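Local coordinates for ferric iron-binding protein HitA (Pseudomonas aeruginosa PAO1, PDB 6IWF) that probably serves as a periplasmic solute-binding protein that captures ferric iron for uptake into the cell and has been linked to gallium internalization, at residues S171-T174 with T178-K181; F134-V137 with A142-E145; K21-K26 with A241-A246; G253-L258 with K268-D273; P64-A69 with L292-E297. All coordinates share one frame; numbering follows the deposited sequence.

In the fold
The five contacts spread over a two-lobed periplasmic-binding-protein fold. Contacts 1 and 2 share one sheet: strands 134-136 and 171-172 run parallel as neighbours, and the contact centres lie about 9 Å apart. Contact 3 sits across the chain's centre from both, about 35 Å from contact 1 between centres, and touches contact 4 through Ala22 and Ala256. Contact 5 joins helix 63-70 to the turn before helix 296-305 and touches contact 2 where Ala295 packs on Leu144. Contacts 2, 1 and 4 close in that order along the chain, whereas contacts 3 and 5 tie early segments to late ones, so the chain passes between the lobes more than once, as in other periplasmic binding proteins.

Contact 1 (S171-T174 with T178-K181); sequences SIYT and TAMK
Ala179 lies over one face of the Tyr173 ring, and this pairing is the tight part of the contact. The methyl CB of Ala179 packs within 3.8 Å of Tyr173 CG. Ala179 CA, standing above the ring nearer its rim, makes a CH-pi contact, 4.0 Å from the Tyr173 ring centroid and 19° off the ring normal. The backbones are close as well: Tyr173 CA and Ala179 CA are 6.0 Å apart, which brings the helix backbone itself up to the ring. The tyrosine reaches its place because CG sits opposite its own carbonyl carbon (chi1 -73°) and chi2 of 82° turns the ring broadside to the helix.

The second touch is slighter and more open. Thr178 approaches the same ring near its plane, at the edge, with CG2 3.8 Å from Tyr173 CD2. Only its methyl branch takes part, and the residue as a whole is exposed, in contrast to buried Ala179. Asn175 OD1 receives a weak hydrogen bond from Thr178 N at the start of the helix. Tyr173 also packs on Val188 of a loop, and its backbone is hydrogen-bonded to Phe136 of the neighbouring strand.

The chain thus leaves strand 171-172 and turns straight into helix 176-184, and the aromatic residue just past the strand covers the helix's first turn. Such a strand-turn-helix unit is a building block of the alpha/beta lobes of periplasmic binding proteins; here its Ala179 side chain lies about 8 Å from that of the iron ligand Tyr197.

Contact 2 (F134-V137 with A142-E145); sequences FGFV and AFLE
Phe136 and Phe143 meet with their rings set obliquely, the planes 53° apart and the centroids separated by 5.2 Å. Seen from Phe143, the partner comes over a face: Phe136 CD2 stands 3.6 Å above the Phe143 ring plane, displaced toward the rim. The far end of Phe143 carries the touch, CZ lying 3.7 Å from Phe136 CD2, with CE1 of Phe143 just as near that carbon. The two rings thus lean on one another.

Different first torsions bring them together. Phe136 places CG between its backbone N and carbonyl carbon (chi1 70°), whereas Phe143 extends away from its own nitrogen (chi1 -174°) and reaches from the helix toward the strand. At the root of the same side chain, Phe143 CB rests 3.3 Å from Val137 O. That carbonyl oxygen is hydrogen-bonded to Ser140 OG, which also bonds Phe143 N, so the serine hydroxyl links the end of the strand to the first turn of the helix.

All three touching residues are buried. Phe136 and Phe143 both pack on Leu166 of helix 156-169, and Phe143 also reaches Leu163 there and Glu302 of helix 296-305. Strand 134-136 lies between parallel strands 171-172 and 190-194; helix 141-154, after a short loop, packs against helices 156-169 and 296-305 and with the former completes a beta-alpha-beta crossover to strand 171-172.

Contact 3 (K21-K26 with A241-A246); sequences KAFQDK and AQQFVA
Phe23 and Phe244 form a T-shaped aromatic pair, the edge of Phe244 directed at the face of Phe23. The ring planes are 70° apart and the centroids 4.9 Å from each other. Phe244 CD2 provides the point of the edge, 3.4 Å above the Phe23 ring plane and displaced toward the rim, with a shortest approach of 3.5 Å to Phe23 CD2. Both side chains extend from their helices with CG trans to the backbone nitrogen (chi1 -174° for Phe23, -175° for Phe244), which carries each ring into the gap between the two helices.

A CH-pi contact adds to the aromatic one: Phe244 CB lies over the Phe23 face, 4.2 Å from its centroid. Phe23 CE1 also comes within 3.6 Å of Phe244 CA, so the ring rests against the backbone of the second helix as well as its side chain.

Apolar packing completes the contact at the ring edge, where the aliphatic part of Gln243 lies in the Phe23 plane, CG being 3.9 Å from Phe23 CE1. Charged groups stay on the outer side of helix 13-27, where Lys21 NZ bridges to Asp25 OD1 within one turn.

Both rings pack on Val31 of strand 30-35, and Phe244 also meets Val56 of strand 56-59. Helices packed against parallel strands are characteristic of the alpha/beta lobes of the periplasmic-binding-protein fold; this pair joins the first helix of the chain to one more than 200 residues later.

Contact 4 (G253-L258 with K268-D273); sequences GQKAIL and KGMQAD
The backbones of helix 251-258 and the irregular segment 268-273 stay well apart, Gln254 CA and Met270 CA being 8.7 Å from each other at their nearest, so side chains must span the gap. Met270 does most of this, starting with CG anti to its backbone nitrogen (chi1 -170°) and running toward the helix. Its sulfur settles against the aliphatic root of Gln254, SD lying 3.6 Å from Gln254 CB. The terminal methyl goes further and meets Lys255: Met270 CE is 3.5 Å from Lys255 CG, a tight carbon pair, and 3.9 Å from Lys255 CE. Lysine thus offers its hydrocarbon chain, bent near its end, to the methyl.

The amide of Gln254 is engaged away from the methionine. Its NE2 donates to Met248 O and Ile99 O, and OE1 accepts from Arg267 N, while Pro265 of strand 264-265 packs on both Gln254 and Met270. The contact ties helix 251-258 to the loop after strand 264-265, which pairs antiparallel with strand 97-108, away from the metal site.

Chemically, then, this is a dispersion contact between a thioether and the aliphatic portions of two polar residues. The buried glutamine amide is satisfied by backbone groups, whereas Lys255 belongs to the exposed outer side.

Contact 5 (P64-A69 with L292-E297); sequences PLIRLA and LGEASE
Ile66 and Glu294 both set their first side-chain branch opposite the carbonyl carbon, CG1 of Ile66 at chi1 -69° and CG of Glu294 at -67°, and the two side chains then meet across the surface between helix 63-70 and a type II' beta turn. The contact joins sequence-distant parts of the periplasmic-binding-protein fold, away from the iron ligands. That turn, from Leu292 to Ala295, is closed by the backbone bond from Ala295 N to Leu292 O and joins helix 289-292 to helix 296-305. Gly293 follows the first of these helices and takes positive phi; Ala295 is the N-cap residue of the second.

Ile66 uses both branches. Its CD1 tip lies against the backbone of the turn, 3.6 Å from Gly293 O and 3.7 Å from Gly293 CA, and its CG2 methyl meets Glu294 CG at 3.9 Å. From there the glutamate chain runs extended (chi2 173°) along the helix surface until its carboxylate lies beside the start of Arg67, with CD 3.6 Å from Arg67 CA.

Opposite charges are near here without pairing: Arg67 NE and Glu294 OE2 are 5.5 Å apart. The arginine, extended from CG to NE, carries its guanidinium toward helix 38-48, where NH1 forms a weak hydrogen bond to Ser43 OG and the chain packs on Ala42 and Thr46. The attraction between the two groups is therefore probably long-range only. The turn also packs on helix 141-154 through Ala295, which touches Leu144 and Ala148. The carboxylate's closest approach to the arginine side chain is to its aliphatic root, Glu294 OE2 lying 3.6 Å from Arg67 CB.

Contact 1 (S171-T174 with T178-K181)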
# COMPACT_ATOMS: atom_id res chain seq x y z
N SER A 171 11.96 13.27 -11.77
CA SER A 171 11.89 12.44 -12.97
C SER A 171 10.67 11.53 -12.85
O SER A 171 10.55 10.77 -11.89
CB SER A 171 13.17 11.63 -13.15
OG SER A 171 14.28 12.51 -13.31
N ILE A 172 9.77 11.62 -13.82
CA ILE A 172 8.51 10.91 -13.72
C ILE A 172 8.66 9.52 -14.31
O ILE A 172 9.09 9.35 -15.46
CB ILE A 172 7.37 11.69 -14.40
CG1 ILE A 172 7.06 12.96 -13.61
CG2 ILE A 172 6.13 10.81 -14.50
CD1 ILE A 172 6.04 13.87 -14.28
N TYR A 173 8.33 8.52 -13.50
CA TYR A 173 8.23 7.13 -13.93
C TYR A 173 6.77 6.71 -13.89
O TYR A 173 5.98 7.22 -13.08
CB TYR A 173 9.07 6.20 -13.03
CG TYR A 173 10.54 6.37 -13.29
CD1 TYR A 173 11.25 7.41 -12.71
CD2 TYR A 173 11.20 5.54 -14.19
CE1 TYR A 173 12.59 7.59 -12.98
CE2 TYR A 173 12.53 5.72 -14.46
CZ TYR A 173 13.22 6.74 -13.86
OH TYR A 173 14.56 6.91 -14.14
N THR A 174 6.38 5.81 -14.78
CA THR A 174 5.00 5.36 -14.79
C THR A 174 4.81 4.06 -14.02
O THR A 174 3.67 3.61 -13.87
CB THR A 174 4.49 5.20 -16.23
OG1 THR A 174 5.31 4.26 -16.93
CG2 THR A 174 4.56 6.54 -16.97
N THR A 178 9.96 -0.10 -12.66
CA THR A 178 10.85 0.63 -13.56
C THR A 178 11.71 1.65 -12.81
O THR A 178 12.91 1.76 -13.08
CB THR A 178 10.01 1.33 -14.63
OG1 THR A 178 9.19 0.36 -15.30
CG2 THR A 178 10.92 2.00 -15.65
N ALA A 179 11.11 2.41 -11.89
CA ALA A 179 11.88 3.37 -11.10
C ALA A 179 12.93 2.68 -10.23
O ALA A 179 14.06 3.17 -10.09
CB ALA A 179 10.93 4.20 -10.23
N MET A 180 12.57 1.54 -9.64
CA MET A 180 13.51 0.81 -8.78
C MET A 180 14.65 0.23 -9.60
O MET A 180 15.82 0.31 -9.21
CB MET A 180 12.78 -0.29 -8.01
CG MET A 180 13.66 -1.16 -7.11
SD MET A 180 14.24 -0.30 -5.63
CE MET A 180 15.96 -0.00 -6.04
N LYS A 181 14.34 -0.35 -10.76
CA LYS A 181 15.42 -0.83 -11.60
C LYS A 181 16.27 0.32 -12.13
O LYS A 181 17.47 0.14 -12.34
CB LYS A 181 14.85 -1.69 -12.74
CG LYS A 181 14.34 -3.05 -12.28
CD LYS A 181 13.67 -3.82 -13.41
CE LYS A 181 13.24 -5.24 -12.99
NZ LYS A 181 12.66 -6.02 -14.14

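Contact 2 (F134-V137 with A142-E145)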
# COMPACT_ATOMS: atom_id res chain seq x y z
N PHE A 134 16.18 12.34 -8.86
CA PHE A 134 15.28 11.40 -8.22
C PHE A 134 14.08 11.10 -9.10
O PHE A 134 13.61 11.95 -9.86
CB PHE A 134 14.78 11.87 -6.85
CG PHE A 134 13.88 13.06 -6.88
CD1 PHE A 134 14.40 14.34 -7.00
CD2 PHE A 134 12.50 12.92 -6.72
CE1 PHE A 134 13.56 15.46 -7.00
CE2 PHE A 134 11.66 14.03 -6.72
CZ PHE A 134 12.20 15.30 -6.86
N GLY A 135 13.61 9.87 -8.97
CA GLY A 135 12.43 9.41 -9.67
C GLY A 135 11.26 9.29 -8.70
O GLY A 135 11.45 9.07 -7.50
N PHE A 136 10.06 9.43 -9.24
CA PHE A 136 8.85 9.13 -8.49
C PHE A 136 7.77 8.72 -9.49
O PHE A 136 7.91 8.93 -10.69
CB PHE A 136 8.41 10.30 -7.61
CG PHE A 136 7.88 11.52 -8.36
CD1 PHE A 136 8.69 12.23 -9.23
CD2 PHE A 136 6.60 11.97 -8.13
CE1 PHE A 136 8.21 13.37 -9.89
CE2 PHE A 136 6.11 13.11 -8.77
CZ PHE A 136 6.91 13.81 -9.65
N VAL A 137 6.70 8.14 -8.95
CA VAL A 137 5.59 7.60 -9.74
C VAL A 137 4.31 8.32 -9.33
O VAL A 137 3.58 7.84 -8.45
CB VAL A 137 5.45 6.08 -9.54
CG1 VAL A 137 4.35 5.53 -10.46
CG2 VAL A 137 6.79 5.37 -9.77
N ALA A 142 0.02 4.72 -4.07
CA ALA A 142 0.96 4.95 -2.97
C ALA A 142 1.42 6.39 -2.94
O ALA A 142 1.53 6.98 -1.86
CB ALA A 142 2.16 4.02 -3.09
N PHE A 143 1.76 6.97 -4.10
CA PHE A 143 2.16 8.37 -4.09
C PHE A 143 0.98 9.27 -3.73
O PHE A 143 1.18 10.31 -3.09
CB PHE A 143 2.76 8.77 -5.44
CG PHE A 143 3.32 10.16 -5.44
CD1 PHE A 143 4.54 10.41 -4.83
CD2 PHE A 143 2.60 11.22 -5.98
CE1 PHE A 143 5.06 11.71 -4.80
CE2 PHE A 143 3.10 12.51 -5.95
CZ PHE A 143 4.34 12.75 -5.35
N LEU A 144 -0.24 8.91 -4.13
CA LEU A 144 -1.40 9.68 -3.71
C LEU A 144 -1.47 9.77 -2.20
O LEU A 144 -1.73 10.84 -1.64
CB LEU A 144 -2.68 9.04 -4.27
CG LEU A 144 -3.97 9.72 -3.83
CD1 LEU A 144 -4.06 11.12 -4.40
CD2 LEU A 144 -5.15 8.87 -4.27
N GLU A 145 -1.25 8.65 -1.51
CA GLU A 145 -1.26 8.67 -0.05
C GLU A 145 -0.12 9.53 0.49
O GLU A 145 -0.29 10.23 1.50
CB GLU A 145 -1.18 7.25 0.51
CG GLU A 145 -2.56 6.68 0.77
CD GLU A 145 -2.56 5.18 0.90
OE1 GLU A 145 -2.83 4.67 2.01
OE2 GLU A 145 -2.29 4.52 -0.12

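Contact 3 (K21-K26 with A241-A246)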
# COMPACT_ATOMS: atom_id res chain seq x y z
N LYS A 21 -4.88 -19.80 -2.94
CA LYS A 21 -4.49 -21.21 -2.93
C LYS A 21 -4.51 -21.77 -1.52
O LYS A 21 -5.03 -22.87 -1.29
CB LYS A 21 -3.09 -21.36 -3.55
CG LYS A 21 -2.64 -22.82 -3.73
CD LYS A 21 -3.76 -23.69 -4.31
CE LYS A 21 -3.20 -24.84 -5.14
NZ LYS A 21 -4.15 -25.99 -5.22
N ALA A 22 -3.95 -21.03 -0.56
CA ALA A 22 -3.91 -21.51 0.82
C ALA A 22 -5.32 -21.72 1.38
O ALA A 22 -5.58 -22.73 2.04
CB ALA A 22 -3.13 -20.53 1.70
N PHE A 23 -6.24 -20.79 1.12
CA PHE A 23 -7.61 -20.96 1.60
C PHE A 23 -8.28 -22.15 0.94
O PHE A 23 -8.98 -22.92 1.61
CB PHE A 23 -8.42 -19.68 1.33
CG PHE A 23 -9.80 -19.70 1.91
CD1 PHE A 23 -10.00 -19.50 3.27
CD2 PHE A 23 -10.90 -19.90 1.09
CE1 PHE A 23 -11.26 -19.50 3.80
CE2 PHE A 23 -12.18 -19.89 1.62
CZ PHE A 23 -12.36 -19.70 2.97
N GLN A 24 -8.08 -22.31 -0.37
CA GLN A 24 -8.72 -23.39 -1.13
C GLN A 24 -8.23 -24.76 -0.66
O GLN A 24 -9.02 -25.71 -0.57
CB GLN A 24 -8.43 -23.18 -2.62
CG GLN A 24 -8.95 -24.23 -3.57
CD GLN A 24 -8.83 -23.78 -5.02
OE1 GLN A 24 -9.46 -22.80 -5.44
NE2 GLN A 24 -8.01 -24.49 -5.80
N ASP A 25 -6.93 -24.87 -0.35
CA ASP A 25 -6.40 -26.13 0.16
C ASP A 25 -6.92 -26.43 1.56
O ASP A 25 -7.19 -27.59 1.90
CB ASP A 25 -4.87 -26.09 0.14
CG ASP A 25 -4.30 -25.93 -1.26
OD1 ASP A 25 -5.09 -25.85 -2.22
OD2 ASP A 25 -3.06 -25.89 -1.39
N LYS A 26 -7.09 -25.39 2.39
CA LYS A 26 -7.49 -25.60 3.78
C LYS A 26 -8.97 -25.95 3.90
O LYS A 26 -9.34 -26.78 4.74
CB LYS A 26 -7.18 -24.34 4.59
CG LYS A 26 -7.49 -24.47 6.07
CD LYS A 26 -6.21 -24.64 6.87
CE LYS A 26 -6.45 -25.30 8.22
NZ LYS A 26 -5.16 -25.54 8.95
N ALA A 241 -17.31 -15.86 3.02
CA ALA A 241 -16.52 -14.65 2.83
C ALA A 241 -15.90 -14.19 4.14
O ALA A 241 -14.72 -13.80 4.18
CB ALA A 241 -17.40 -13.55 2.23
N GLN A 242 -16.67 -14.20 5.23
CA GLN A 242 -16.11 -13.87 6.53
C GLN A 242 -14.99 -14.83 6.90
O GLN A 242 -13.97 -14.43 7.47
CB GLN A 242 -17.19 -13.88 7.61
CG GLN A 242 -18.28 -12.84 7.42
CD GLN A 242 -17.93 -11.48 8.01
OE1 GLN A 242 -16.97 -11.34 8.78
NE2 GLN A 242 -18.71 -10.47 7.66
N GLN A 243 -15.17 -16.11 6.59
CA GLN A 243 -14.12 -17.09 6.84
C GLN A 243 -12.85 -16.75 6.08
O GLN A 243 -11.74 -16.90 6.60
CB GLN A 243 -14.63 -18.48 6.44
CG GLN A 243 -13.73 -19.62 6.78
CD GLN A 243 -14.42 -20.94 6.49
OE1 GLN A 243 -15.65 -21.00 6.39
NE2 GLN A 243 -13.63 -22.00 6.35
N PHE A 244 -13.00 -16.30 4.83
CA PHE A 244 -11.84 -15.97 4.02
C PHE A 244 -11.05 -14.81 4.62
O PHE A 244 -9.82 -14.88 4.72
CB PHE A 244 -12.28 -15.64 2.59
CG PHE A 244 -11.13 -15.40 1.67
CD1 PHE A 244 -10.56 -14.13 1.54
CD2 PHE A 244 -10.57 -16.45 0.95
CE1 PHE A 244 -9.48 -13.92 0.71
CE2 PHE A 244 -9.49 -16.24 0.11
CZ PHE A 244 -8.95 -14.97 -0.02
N VAL A 245 -11.73 -13.73 5.00
CA VAL A 245 -11.01 -12.57 5.54
C VAL A 245 -10.35 -12.94 6.86
O VAL A 245 -9.21 -12.56 7.13
CB VAL A 245 -11.94 -11.35 5.67
CG1 VAL A 245 -11.20 -10.23 6.39
CG2 VAL A 245 -12.35 -10.86 4.30
N ALA A 246 -11.04 -13.73 7.69
CA ALA A 246 -10.43 -14.22 8.92
C ALA A 246 -9.17 -15.04 8.62
O ALA A 246 -8.17 -14.93 9.33
CB ALA A 246 -11.45 -15.03 9.72

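Contact 4 (G253-L258 with K268-D273)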
# COMPACT_ATOMS: atom_id res chain seq x y z
N GLY A 253 -2.39 -17.74 6.94
CA GLY A 253 -2.69 -16.80 5.86
C GLY A 253 -1.68 -15.67 5.78
O GLY A 253 -1.19 -15.34 4.70
N GLN A 254 -1.34 -15.08 6.93
CA GLN A 254 -0.33 -14.03 6.93
C GLN A 254 0.99 -14.54 6.35
O GLN A 254 1.66 -13.83 5.60
CB GLN A 254 -0.12 -13.51 8.35
CG GLN A 254 -1.34 -12.79 8.92
CD GLN A 254 -1.35 -11.32 8.57
OE1 GLN A 254 -0.69 -10.52 9.23
NE2 GLN A 254 -2.09 -10.95 7.53
N LYS A 255 1.36 -15.78 6.68
CA LYS A 255 2.62 -16.30 6.14
C LYS A 255 2.54 -16.47 4.63
O LYS A 255 3.50 -16.14 3.92
CB LYS A 255 2.98 -17.62 6.83
CG LYS A 255 3.37 -17.43 8.28
CD LYS A 255 4.27 -18.54 8.80
CE LYS A 255 5.15 -18.04 9.93
NZ LYS A 255 6.16 -17.05 9.44
N ALA A 256 1.41 -16.95 4.11
CA ALA A 256 1.24 -17.06 2.67
C ALA A 256 1.36 -15.70 2.00
O ALA A 256 2.02 -15.56 0.96
CB ALA A 256 -0.12 -17.70 2.34
N ILE A 257 0.72 -14.69 2.58
CA ILE A 257 0.77 -13.34 2.01
C ILE A 257 2.19 -12.80 2.06
O ILE A 257 2.71 -12.28 1.07
CB ILE A 257 -0.22 -12.42 2.74
CG1 ILE A 257 -1.67 -12.82 2.38
CG2 ILE A 257 0.03 -10.97 2.41
CD1 ILE A 257 -2.71 -12.24 3.31
N LEU A 258 2.85 -12.94 3.22
CA LEU A 258 4.20 -12.40 3.39
C LEU A 258 5.23 -13.14 2.55
O LEU A 258 6.30 -12.58 2.26
CB LEU A 258 4.58 -12.42 4.87
CG LEU A 258 3.70 -11.44 5.66
CD1 LEU A 258 4.03 -11.48 7.15
CD2 LEU A 258 3.85 -10.03 5.10
N LYS A 268 -1.90 -9.28 15.22
CA LYS A 268 -1.22 -8.96 16.46
C LYS A 268 -0.32 -10.10 16.89
O LYS A 268 -0.68 -11.28 16.78
CB LYS A 268 -2.25 -8.67 17.56
CG LYS A 268 -2.91 -7.31 17.42
CD LYS A 268 -3.59 -6.91 18.71
CE LYS A 268 -5.05 -7.29 18.70
NZ LYS A 268 -5.90 -6.24 19.33
N GLY A 269 0.87 -9.75 17.38
CA GLY A 269 1.82 -10.73 17.88
C GLY A 269 2.66 -11.40 16.83
O GLY A 269 3.49 -12.26 17.17
N MET A 270 2.48 -11.06 15.56
CA MET A 270 3.25 -11.62 14.48
C MET A 270 4.39 -10.68 14.10
O MET A 270 4.20 -9.46 14.03
CB MET A 270 2.35 -11.89 13.27
CG MET A 270 3.02 -12.69 12.20
SD MET A 270 1.79 -13.69 11.38
CE MET A 270 2.84 -14.93 10.64
N GLN A 271 5.57 -11.24 13.89
CA GLN A 271 6.73 -10.46 13.49
C GLN A 271 6.91 -10.55 11.99
O GLN A 271 6.55 -11.54 11.35
CB GLN A 271 8.00 -10.94 14.20
CG GLN A 271 7.85 -11.10 15.72
CD GLN A 271 7.76 -9.76 16.44
OE1 GLN A 271 8.70 -8.96 16.42
NE2 GLN A 271 6.63 -9.52 17.10
N ALA A 272 7.48 -9.50 11.41
CA ALA A 272 7.81 -9.51 10.01
C ALA A 272 9.09 -10.32 9.77
O ALA A 272 9.77 -10.76 10.70
CB ALA A 272 7.98 -8.09 9.48
N ASP A 273 9.39 -10.54 8.49
CA ASP A 273 10.69 -11.00 8.03
C ASP A 273 11.78 -10.24 8.78
O ASP A 273 11.78 -9.01 8.77
CB ASP A 273 10.84 -10.78 6.53
CG ASP A 273 12.11 -11.39 5.95
OD1 ASP A 273 13.16 -11.44 6.63
OD2 ASP A 273 12.07 -11.82 4.77

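Contact 5 (P64-A69 with L292-E297)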
# COMPACT_ATOMS: atom_id res chain seq x y z
N PRO A 64 -9.65 3.19 -1.24
CA PRO A 64 -10.83 2.53 -1.83
C PRO A 64 -11.74 1.87 -0.81
O PRO A 64 -12.96 1.81 -1.01
CB PRO A 64 -10.24 1.50 -2.79
CG PRO A 64 -8.84 1.95 -3.02
CD PRO A 64 -8.40 2.60 -1.76
N LEU A 65 -11.17 1.33 0.28
CA LEU A 65 -12.01 0.69 1.29
C LEU A 65 -12.79 1.73 2.08
O LEU A 65 -13.96 1.52 2.41
CB LEU A 65 -11.16 -0.16 2.23
CG LEU A 65 -10.36 -1.28 1.58
CD1 LEU A 65 -9.40 -1.90 2.61
CD2 LEU A 65 -11.30 -2.32 1.02
N ILE A 66 -12.14 2.86 2.41
CA ILE A 66 -12.84 3.92 3.11
C ILE A 66 -13.96 4.45 2.24
O ILE A 66 -15.07 4.72 2.73
CB ILE A 66 -11.84 5.03 3.53
CG1 ILE A 66 -10.91 4.49 4.63
CG2 ILE A 66 -12.58 6.27 4.02
CD1 ILE A 66 -9.72 5.35 4.89
N ARG A 67 -13.72 4.53 0.92
CA ARG A 67 -14.76 4.97 -0.02
C ARG A 67 -15.94 4.01 -0.02
O ARG A 67 -17.09 4.42 0.16
CB ARG A 67 -14.17 5.10 -1.44
CG ARG A 67 -15.19 5.35 -2.57
CD ARG A 67 -14.61 5.02 -3.96
NE ARG A 67 -15.62 5.14 -5.02
CZ ARG A 67 -15.48 4.68 -6.26
NH1 ARG A 67 -14.36 4.06 -6.62
NH2 ARG A 67 -16.45 4.83 -7.15
N LEU A 68 -15.67 2.71 -0.20
CA LEU A 68 -16.74 1.71 -0.26
C LEU A 68 -17.45 1.58 1.08
O LEU A 68 -18.66 1.30 1.13
CB LEU A 68 -16.17 0.36 -0.68
CG LEU A 68 -15.67 0.27 -2.12
CD1 LEU A 68 -15.29 -1.16 -2.43
CD2 LEU A 68 -16.71 0.73 -3.10
N ALA A 69 -16.71 1.72 2.19
CA ALA A 69 -17.34 1.67 3.50
C ALA A 69 -18.31 2.83 3.69
O ALA A 69 -19.42 2.65 4.20
CB ALA A 69 -16.28 1.70 4.60
N LEU A 292 -5.79 9.64 6.65
CA LEU A 292 -5.62 9.85 5.21
C LEU A 292 -6.94 9.79 4.45
O LEU A 292 -7.09 10.45 3.42
CB LEU A 292 -4.65 8.81 4.64
CG LEU A 292 -3.30 8.65 5.35
CD1 LEU A 292 -2.55 7.40 4.87
CD2 LEU A 292 -2.46 9.89 5.11
N GLY A 293 -7.89 8.99 4.94
CA GLY A 293 -9.21 8.96 4.33
C GLY A 293 -9.17 8.51 2.89
O GLY A 293 -8.38 7.64 2.49
N GLU A 294 -10.04 9.12 2.06
CA GLU A 294 -10.06 8.82 0.64
C GLU A 294 -9.01 9.59 -0.14
O GLU A 294 -8.90 9.42 -1.36
CB GLU A 294 -11.46 9.11 0.06
CG GLU A 294 -12.54 8.16 0.62
CD GLU A 294 -13.96 8.52 0.22
OE1 GLU A 294 -14.84 8.62 1.11
OE2 GLU A 294 -14.20 8.69 -1.00
N ALA A 295 -8.22 10.42 0.55
CA ALA A 295 -7.17 11.22 -0.09
C ALA A 295 -7.74 12.13 -1.19
O ALA A 295 -7.10 12.36 -2.21
CB ALA A 295 -6.05 10.33 -0.66
N SER A 296 -8.95 12.66 -0.96
CA SER A 296 -9.61 13.46 -1.99
C SER A 296 -8.90 14.78 -2.25
O SER A 296 -8.77 15.20 -3.41
CB SER A 296 -11.07 13.71 -1.59
OG SER A 296 -11.79 12.49 -1.58
N GLU A 297 -8.44 15.45 -1.19
CA GLU A 297 -7.73 16.71 -1.38
C GLU A 297 -6.41 16.47 -2.11
O GLU A 297 -6.00 17.27 -2.97
CB GLU A 297 -7.50 17.38 -0.03
CG GLU A 297 -7.21 18.87 -0.06
CD GLU A 297 -7.20 19.49 1.34
OE1 GLU A 297 -6.68 20.62 1.49
OE2 GLU A 297 -7.69 18.84 2.29